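Local coordinates for protein glucose-6-phosphate 1-dehydrogenase (PDB 4LGV) that catalyses the oxidation of glucose 6-phosphate to 6-phosphogluconolactone, probably as the entry step of the oxidative pentose phosphate pathway, at residues A[193-198]-A[253-258]. Sequence-based numbering, arbitrary orientation. Where two conformers were deposited one is given.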
loop_
_atom_site.group_PDB
_atom_site.type_symbol
_atom_site.label_atom_id
_atom_site.label_comp_id
_atom_site.label_asym_id
_atom_site.label_seq_id
_atom_site.Cartn_x
_atom_site.Cartn_y
_atom_site.Cartn_z
ATOM N N HIS A 193 -18.924 15.506 -31.180
ATOM C CA HIS A 193 -17.820 16.450 -31.331
ATOM C C HIS A 193 -17.060 16.668 -30.049
ATOM O O HIS A 193 -15.859 16.824 -30.092
ATOM C CB HIS A 193 -18.324 17.773 -31.882
ATOM C CG HIS A 193 -19.083 17.598 -33.141
ATOM N ND1 HIS A 193 -19.923 18.563 -33.637
ATOM C CD2 HIS A 193 -19.178 16.531 -33.976
ATOM C CE1 HIS A 193 -20.500 18.097 -34.726
ATOM N NE2 HIS A 193 -20.062 16.873 -34.957
ATOM N N PHE A 194 -17.759 16.634 -28.902
ATOM C CA PHE A 194 -17.062 16.773 -27.612
ATOM C C PHE A 194 -15.951 15.730 -27.402
ATOM O O PHE A 194 -14.882 16.060 -26.920
ATOM C CB PHE A 194 -18.010 16.738 -26.444
ATOM C CG PHE A 194 -18.845 17.980 -26.308
ATOM C CD1 PHE A 194 -18.263 19.207 -26.062
ATOM C CD2 PHE A 194 -20.198 17.921 -26.400
ATOM C CE1 PHE A 194 -19.031 20.349 -25.935
ATOM C CE2 PHE A 194 -20.967 19.056 -26.294
ATOM C CZ PHE A 194 -20.400 20.279 -26.050
ATOM N N LEU A 195 -16.194 14.497 -27.798
ATOM C CA LEU A 195 -15.198 13.420 -27.664
ATOM C C LEU A 195 -13.925 13.651 -28.428
ATOM O O LEU A 195 -12.875 13.231 -28.006
ATOM C CB LEU A 195 -15.769 12.050 -28.069
ATOM C CG LEU A 195 -16.284 11.314 -26.846
ATOM C CD1 LEU A 195 -17.478 12.051 -26.262
ATOM C CD2 LEU A 195 -16.662 9.899 -27.240
ATOM N N GLY A 196 -14.025 14.396 -29.531
ATOM C CA GLY A 196 -12.868 14.822 -30.305
ATOM C C GLY A 196 -11.905 15.668 -29.544
ATOM O O GLY A 196 -10.781 15.838 -29.992
ATOM N N LYS A 197 -12.323 16.211 -28.394
ATOM C CA LYS A 197 -11.445 16.993 -27.527
ATOM C C LYS A 197 -10.693 16.150 -26.533
ATOM O O LYS A 197 -9.876 16.665 -25.776
ATOM C CB LYS A 197 -12.268 18.000 -26.706
ATOM C CG LYS A 197 -12.954 19.069 -27.523
ATOM C CD LYS A 197 -13.870 19.968 -26.667
ATOM C CE LYS A 197 -14.264 21.244 -27.409
ATOM N NZ LYS A 197 -13.052 22.125 -27.552
ATOM N N GLN A 198 -11.026 14.885 -26.430
ATOM C CA GLN A 198 -10.481 14.096 -25.363
ATOM C C GLN A 198 -9.075 13.611 -25.686
ATOM O O GLN A 198 -8.852 12.986 -26.724
ATOM C CB GLN A 198 -11.388 12.915 -25.068
ATOM C CG GLN A 198 -12.582 13.357 -24.251
ATOM C CD GLN A 198 -13.439 12.214 -23.757
ATOM O OE1 GLN A 198 -12.937 11.142 -23.479
ATOM N NE2 GLN A 198 -14.747 12.469 -23.585
ATOM N N GLN A 253 -24.067 12.661 -20.370
ATOM C CA GLN A 253 -24.345 11.274 -20.721
ATOM C C GLN A 253 -23.190 10.591 -21.434
ATOM O O GLN A 253 -22.858 9.451 -21.137
ATOM C CB GLN A 253 -25.623 11.205 -21.574
ATOM C CG GLN A 253 -25.983 9.823 -22.124
ATOM C CD GLN A 253 -25.342 9.547 -23.466
ATOM O OE1 GLN A 253 -25.361 10.386 -24.345
ATOM N NE2 GLN A 253 -24.741 8.367 -23.625
ATOM N N ASN A 254 -22.594 11.273 -22.376
ATOM C CA ASN A 254 -21.518 10.708 -23.199
ATOM C C ASN A 254 -20.170 11.341 -22.820
ATOM O O ASN A 254 -19.322 10.682 -22.248
ATOM C CB ASN A 254 -21.835 10.888 -24.694
ATOM C CG ASN A 254 -21.019 9.989 -25.581
ATOM O OD1 ASN A 254 -20.670 8.897 -25.192
ATOM N ND2 ASN A 254 -20.697 10.451 -26.778
ATOM N N HIS A 255 -19.995 12.628 -23.103
ATOM C CA HIS A 255 -18.682 13.287 -22.948
ATOM C C HIS A 255 -18.072 13.158 -21.558
ATOM O O HIS A 255 -16.976 12.591 -21.401
ATOM C CB HIS A 255 -18.806 14.763 -23.340
ATOM C CG HIS A 255 -17.524 15.540 -23.289
ATOM N ND1 HIS A 255 -16.344 15.064 -23.805
ATOM C CD2 HIS A 255 -17.244 16.788 -22.820
ATOM C CE1 HIS A 255 -15.385 15.961 -23.626
ATOM N NE2 HIS A 255 -15.908 17.026 -23.051
ATOM N N LEU A 256 -18.764 13.671 -20.546
ATOM C CA LEU A 256 -18.162 13.773 -19.239
ATOM C C LEU A 256 -18.046 12.423 -18.563
ATOM O O LEU A 256 -17.066 12.167 -17.881
ATOM C CB LEU A 256 -18.901 14.777 -18.357
ATOM C CG LEU A 256 -18.789 16.223 -18.759
ATOM C CD1 LEU A 256 -19.500 17.164 -17.783
ATOM C CD2 LEU A 256 -17.343 16.654 -18.872
ATOM N N LEU A 257 -19.048 11.561 -18.728
ATOM C CA LEU A 257 -18.925 10.196 -18.196
ATOM C C LEU A 257 -17.814 9.420 -18.889
ATOM O O LEU A 257 -17.118 8.628 -18.264
ATOM C CB LEU A 257 -20.252 9.461 -18.302
ATOM C CG LEU A 257 -21.302 9.912 -17.270
ATOM C CD1 LEU A 257 -22.627 9.193 -17.492
ATOM C CD2 LEU A 257 -20.805 9.625 -15.871
ATOM N N GLN A 258 -17.584 9.683 -20.154
ATOM C CA GLN A 258 -16.448 9.044 -20.848
ATOM C C GLN A 258 -15.111 9.555 -20.283
ATOM O O GLN A 258 -14.174 8.807 -20.172
ATOM C CB GLN A 258 -16.523 9.296 -22.363
ATOM C CG GLN A 258 -17.604 8.464 -23.059
ATOM C CD GLN A 258 -17.086 7.142 -23.569
ATOM O OE1 GLN A 258 -15.941 7.042 -24.046
ATOM N NE2 GLN A 258 -17.922 6.110 -23.494
#
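His255 reaches from helix 246-264 to Phe194, Leu195 and Gln198 of the loop that follows strand 188-191, the last strand of the nucleotide-binding sheet in the glucose-6-phosphate dehydrogenase fold. This loop, which winds into a 3-10 turn at 195-197, carries from Asp192 to Lys197 the sequence Asp-His-Phe-Leu-Gly-Lys, a hallmark of the substrate site in this family; the contact thus joins a segment that is probably part of the active site, as in relatives, to a helix of the C-terminal domain. The chi1 of His255 (-177°) swings its imidazole away from the backbone N and out to the loop, where a flat ring that can also accept a hydrogen bond suits both kinds of neighbour. Phe194 CB sits over one ring face, 3.5 Å from the centroid, in a CH-pi contact; the Phe194 ring itself, nearly parallel to the imidazole, is slid aside, and the two rings barely overlap. Leu195, a branched aliphatic residue, packs its CD1 3.7 Å from His255 CA and also against Asn254 ND2, an amide nitrogen hydrogen-bonded to OD2 of Asp192. Farther along, Gln258 turns its OE1 to Lys280, while its CB packs 3.8 Å from Gln198 NE2. The extended chain of Gln198 brings its polar amide to the imidazole. Its NE2 donates to His255 ND1 at 3.1 Å, with an N-H...N angle of 160°, approaching 31° out of the imidazole plane.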